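Local structure of glycine cleavage system H protein (Mycobacterium tuberculosis, 3IFT) at residues 14-17 with 23-26; 16-21 with 134-139. The protein probably carries the methylamine group of glycine from the P protein to the T protein of the glycine cleavage system on a covalently bound lipoyl arm. All coordinates share one frame; numbering follows the deposited sequence.

Contact 1 of 2, residues 14-17 with 23-26; sequences SDLH and EWIR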
loop_
_atom_site.group_PDB
_atom_site.type_symbol
_atom_site.label_atom_id
_atom_site.label_comp_id
_atom_site.label_asym_id
_atom_site.label_seq_id
_atom_site.Cartn_x
_atom_site.Cartn_y
_atom_site.Cartn_z
ATOM N N SER A 14 2.163 3.976 13.740
ATOM C CA SER A 14 2.079 5.418 13.816
ATOM C C SER A 14 3.002 6.067 12.810
ATOM O O SER A 14 2.888 7.256 12.590
ATOM C CB SER A 14 2.409 5.932 15.231
ATOM O OG SER A 14 3.773 5.704 15.519
ATOM N N ASP A 15 3.936 5.317 12.207
ATOM C CA ASP A 15 4.959 5.966 11.400
ATOM C C ASP A 15 4.615 5.902 9.924
ATOM O O ASP A 15 5.424 6.227 9.086
ATOM C CB ASP A 15 6.353 5.414 11.675
ATOM C CG ASP A 15 6.462 3.927 11.400
ATOM O OD1 ASP A 15 5.426 3.237 11.315
ATOM O OD2 ASP A 15 7.599 3.462 11.251
ATOM N N LEU A 16 3.381 5.525 9.614
ATOM C CA LEU A 16 2.956 5.372 8.254
ATOM C C LEU A 16 1.854 6.348 7.930
ATOM O O LEU A 16 1.198 6.900 8.810
ATOM C CB LEU A 16 2.427 3.965 8.044
ATOM C CG LEU A 16 3.452 2.857 8.200
ATOM C CD1 LEU A 16 2.735 1.513 8.196
ATOM C CD2 LEU A 16 4.450 2.962 7.105
ATOM N N HIS A 17 1.653 6.547 6.642
ATOM C CA HIS A 17 0.462 7.198 6.179
ATOM C C HIS A 17 -0.394 6.158 5.563
ATOM O O HIS A 17 0.070 5.057 5.257
ATOM C CB HIS A 17 0.769 8.269 5.154
ATOM C CG HIS A 17 1.391 9.502 5.741
ATOM N ND1 HIS A 17 2.757 9.683 5.811
ATOM C CD2 HIS A 17 0.834 10.621 6.271
ATOM C CE1 HIS A 17 3.017 10.867 6.344
ATOM N NE2 HIS A 17 1.869 11.456 6.633
ATOM N N GLU A 23 -4.509 1.258 2.360
ATOM C CA GLU A 23 -3.134 1.139 1.988
ATOM C C GLU A 23 -2.325 1.943 2.934
ATOM O O GLU A 23 -2.812 2.900 3.521
ATOM C CB GLU A 23 -2.917 1.567 0.565
ATOM C CG GLU A 23 -3.487 0.503 -0.354
ATOM C CD GLU A 23 -3.481 0.870 -1.812
ATOM O OE1 GLU A 23 -2.571 1.610 -2.237
ATOM O OE2 GLU A 23 -4.393 0.404 -2.526
ATOM N N TRP A 24 -1.084 1.524 3.105
ATOM C CA TRP A 24 -0.170 2.298 3.907
ATOM C C TRP A 24 0.934 2.756 3.004
ATOM O O TRP A 24 1.184 2.173 1.955
ATOM C CB TRP A 24 0.364 1.529 5.115
ATOM C CG TRP A 24 1.011 0.236 4.803
ATOM C CD1 TRP A 24 0.405 -0.983 4.784
ATOM C CD2 TRP A 24 2.379 0.010 4.430
ATOM N NE1 TRP A 24 1.327 -1.972 4.461
ATOM C CE2 TRP A 24 2.540 -1.395 4.235
ATOM C CE3 TRP A 24 3.477 0.839 4.239
ATOM C CZ2 TRP A 24 3.759 -1.972 3.824
ATOM C CZ3 TRP A 24 4.677 0.269 3.875
ATOM C CH2 TRP A 24 4.807 -1.126 3.653
ATOM N N ILE A 25 1.584 3.814 3.446
ATOM C CA ILE A 25 2.604 4.498 2.670
ATOM C C ILE A 25 3.680 4.818 3.661
ATOM O O ILE A 25 3.428 5.509 4.669
ATOM C CB ILE A 25 2.067 5.792 2.039
ATOM C CG1 ILE A 25 0.904 5.460 1.113
ATOM C CG2 ILE A 25 3.197 6.519 1.251
ATOM C CD1 ILE A 25 -0.469 5.659 1.723
ATOM N N ARG A 26 4.847 4.237 3.411
ATOM C CA ARG A 26 6.030 4.527 4.171
ATOM C C ARG A 26 7.015 5.329 3.341
ATOM O O ARG A 26 7.421 4.902 2.262
ATOM C CB ARG A 26 6.714 3.251 4.603
ATOM C CG ARG A 26 7.917 3.528 5.483
ATOM C CD ARG A 26 8.619 2.229 5.846
ATOM N NE ARG A 26 7.790 1.481 6.756
ATOM C CZ ARG A 26 7.341 0.247 6.577
ATOM N NH1 ARG A 26 7.707 -0.477 5.527
ATOM N NH2 ARG A 26 6.549 -0.288 7.511
HETATM O O HOH W 1 5.956 0.930 10.009
HETATM O O HOH W 2 7.800 3.401 8.685
HETATM O O HOH W 3 4.749 8.052 5.676
#

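Contact 2 of 2, residues 16-21 with 134-139; sequences LHYTAE and EAYRGT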
loop_
_atom_site.group_PDB
_atom_site.type_symbol
_atom_site.label_atom_id
_atom_site.label_comp_id
_atom_site.label_asym_id
_atom_site.label_seq_id
_atom_site.Cartn_x
_atom_site.Cartn_y
_atom_site.Cartn_z
ATOM N N LEU A 16 3.381 5.525 9.614
ATOM C CA LEU A 16 2.956 5.372 8.254
ATOM C C LEU A 16 1.854 6.348 7.930
ATOM O O LEU A 16 1.198 6.900 8.810
ATOM C CB LEU A 16 2.427 3.965 8.044
ATOM C CG LEU A 16 3.452 2.857 8.200
ATOM C CD1 LEU A 16 2.735 1.513 8.196
ATOM C CD2 LEU A 16 4.450 2.962 7.105
ATOM N N HIS A 17 1.653 6.547 6.642
ATOM C CA HIS A 17 0.462 7.198 6.179
ATOM C C HIS A 17 -0.394 6.158 5.563
ATOM O O HIS A 17 0.070 5.057 5.257
ATOM C CB HIS A 17 0.769 8.269 5.154
ATOM C CG HIS A 17 1.391 9.502 5.741
ATOM N ND1 HIS A 17 2.757 9.683 5.811
ATOM C CD2 HIS A 17 0.834 10.621 6.271
ATOM C CE1 HIS A 17 3.017 10.867 6.344
ATOM N NE2 HIS A 17 1.869 11.456 6.633
ATOM N N TYR A 18 -1.659 6.524 5.401
ATOM C CA TYR A 18 -2.677 5.613 4.973
ATOM C C TYR A 18 -3.597 6.236 4.006
ATOM O O TYR A 18 -3.734 7.468 3.930
ATOM C CB TYR A 18 -3.489 5.128 6.153
ATOM C CG TYR A 18 -2.639 4.444 7.144
ATOM C CD1 TYR A 18 -2.442 3.090 7.072
ATOM C CD2 TYR A 18 -1.943 5.169 8.097
ATOM C CE1 TYR A 18 -1.610 2.444 7.968
ATOM C CE2 TYR A 18 -1.118 4.552 8.985
ATOM C CZ TYR A 18 -0.949 3.185 8.936
ATOM O OH TYR A 18 -0.128 2.530 9.849
ATOM N N THR A 19 -4.247 5.363 3.247
ATOM C CA THR A 19 -5.401 5.782 2.503
ATOM C C THR A 19 -6.615 5.163 3.154
ATOM O O THR A 19 -6.528 4.125 3.838
ATOM C CB THR A 19 -5.307 5.328 1.049
ATOM O OG1 THR A 19 -5.439 3.918 0.993
ATOM C CG2 THR A 19 -3.978 5.753 0.409
ATOM N N ALA A 20 -7.755 5.777 2.895
ATOM C CA ALA A 20 -9.058 5.261 3.310
ATOM C C ALA A 20 -9.318 3.866 2.760
ATOM O O ALA A 20 -10.119 3.123 3.297
ATOM C CB ALA A 20 -10.175 6.213 2.833
ATOM N N GLU A 21 -8.630 3.512 1.698
ATOM C CA GLU A 21 -8.863 2.239 1.048
ATOM C C GLU A 21 -7.866 1.229 1.596
ATOM O O GLU A 21 -7.670 0.203 0.988
ATOM C CB GLU A 21 -8.734 2.337 -0.453
ATOM C CG GLU A 21 -9.823 3.173 -1.111
ATOM C CD GLU A 21 -9.609 4.635 -0.881
ATOM O OE1 GLU A 21 -8.467 5.053 -1.063
ATOM O OE2 GLU A 21 -10.558 5.349 -0.484
ATOM N N GLU A 134 -3.855 7.946 13.033
ATOM C CA GLU A 134 -4.982 8.256 13.876
ATOM C C GLU A 134 -6.221 8.439 13.005
ATOM O O GLU A 134 -7.292 7.906 13.312
ATOM C CB GLU A 134 -4.675 9.548 14.642
ATOM C CG GLU A 134 -5.376 9.687 15.958
ATOM C CD GLU A 134 -5.276 11.119 16.513
ATOM O OE1 GLU A 134 -4.145 11.658 16.580
ATOM O OE2 GLU A 134 -6.333 11.694 16.846
ATOM N N ALA A 135 -6.059 9.179 11.915
ATOM C CA ALA A 135 -7.134 9.373 10.962
ATOM C C ALA A 135 -7.512 8.038 10.299
ATOM O O ALA A 135 -8.689 7.739 10.090
ATOM C CB ALA A 135 -6.740 10.390 9.899
ATOM N N TYR A 136 -6.532 7.231 9.964
ATOM C CA TYR A 136 -6.861 5.927 9.430
ATOM C C TYR A 136 -7.687 5.100 10.417
ATOM O O TYR A 136 -8.746 4.614 10.079
ATOM C CB TYR A 136 -5.629 5.175 8.990
ATOM C CG TYR A 136 -5.991 3.848 8.413
ATOM C CD1 TYR A 136 -6.792 3.751 7.261
ATOM C CD2 TYR A 136 -5.549 2.694 8.997
ATOM C CE1 TYR A 136 -7.125 2.563 6.753
ATOM C CE2 TYR A 136 -5.892 1.476 8.493
ATOM C CZ TYR A 136 -6.662 1.400 7.374
ATOM O OH TYR A 136 -6.981 0.146 6.875
ATOM N N ARG A 137 -7.194 4.927 11.628
ATOM C CA ARG A 137 -7.971 4.247 12.674
ATOM C C ARG A 137 -9.403 4.774 12.736
ATOM O O ARG A 137 -10.369 4.001 12.772
ATOM C CB ARG A 137 -7.302 4.437 14.025
ATOM C CG ARG A 137 -8.078 3.895 15.250
ATOM C CD ARG A 137 -7.960 2.372 15.392
ATOM N NE ARG A 137 -6.590 1.959 15.697
ATOM C CZ ARG A 137 -6.108 0.728 15.540
ATOM N NH1 ARG A 137 -6.875 -0.263 15.078
ATOM N NH2 ARG A 137 -4.841 0.486 15.844
ATOM N N GLY A 138 -9.524 6.091 12.741
ATOM C CA GLY A 138 -10.797 6.778 12.790
ATOM C C GLY A 138 -11.779 6.307 11.751
ATOM O O GLY A 138 -12.969 6.206 12.037
ATOM N N THR A 139 -11.280 6.011 10.551
ATOM C CA THR A 139 -12.115 5.498 9.467
ATOM C C THR A 139 -12.590 4.075 9.734
ATOM O O THR A 139 -13.600 3.656 9.168
ATOM C CB THR A 139 -11.390 5.553 8.064
ATOM O OG1 THR A 139 -10.401 4.506 7.934
ATOM C CG2 THR A 139 -10.743 6.924 7.829
HETATM O O HOH W 4 -11.319 3.365 5.758
#

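Contact 1 of 2, residues 14-17 with 23-26
L16 reaches over strand 23-26: CD1 rests on CB and CG of W24, while CD2 bridges W24 and R26, 3.7 Å from W24 CE3, obliquely to the ring, and 3.4 Å from R26 CB. The R26 chain leaves the backbone extended, CG anti to N (chi1 -176°), and then bends at chi3, which folds the guanidinium back past L16 CD2 and lays one of its faces over W24 CZ3, toward the rim of the group. In the guanidinium plane, two waters link it to the D15 carboxylate: one joins NH2 to OD1, the other NE to OD2, the latter by a weak bond at the aspartate. R26 NH2 also bonds Y105 O, and W24 NE1 P104 O. Beside this cluster H17 and I25 form an antiparallel hydrogen-bonded pair; H17 N to I25 O is 2.8 Å and nearly straight (172°), whereas the return bond from I25 N to H17 O, 2.7 Å, is bent to 141°. A further water joins H17 ND1 to I25 O. The D15 carboxylate and R26 guanidinium are thus bridged by two waters instead of paired directly, which probably weakens their attraction, while L16 and the paired backbones attach strand 17-18 to the sheet.

Contact 2 of 2, residues 16-21 with 134-139
Helix 134-139 meets the chain at 16-21 chiefly through Y136, which faces Y18. E134 O accepts the backbone bond from G138 N, one turn along, and A135 N is bonded to D132 OD1. Y136 then sends its side chain toward the strand, CG anti to the backbone N (chi1 -179°), and its ring lies nearly parallel to that of Y18, the planes 8° apart. The rings are slid so far that they barely overlap: Y136 CD2 stands over the rim of one Y18 face, 3.7 Å from Y18 CD1, and the CB atoms of Y18 and Y136 are 3.6 Å apart. The long directions of the two side chains cross at about a right angle, so their hydroxyls part, Y18 OH to P13 O and Y136 OH to H22 ND1 and T38 OG1. T19 O comes obliquely to the Y136 ring, 3.4 Å from its CE1. At T139 the OG1 donates to Y136 O over 2.7 Å, on a lone pair in the carbonyl plane, and accepts from a water that also donates to A20 O. The helix is thus seated on the strand by largely apolar tyrosine packing, with hydroxyls anchored outside the interface and one water joining the polar rims.

From the N terminus, the chain passes through 14-17 into the short strand 17-18, turns at 19-22 and returns as strand 23-29, so contact 1 closes a tight local hairpin-like loop at the edge of the six-stranded antiparallel sheet. The segments of contacts 1 and 2 overlap at L16 and H17, but the helix is met by the next residues, Y18 and T19; contact 2 closes a loop of more than a hundred residues by bringing back helix 133-139 near the C terminus. Strand 17-18 is thus held between strand 23-29 and that helix. Y18 CE1 on W24 CB and T19 CG2 on I25 CD1 tie these residues to strand 23-29, and Y18, packing also on Y136, carries the link to the helix.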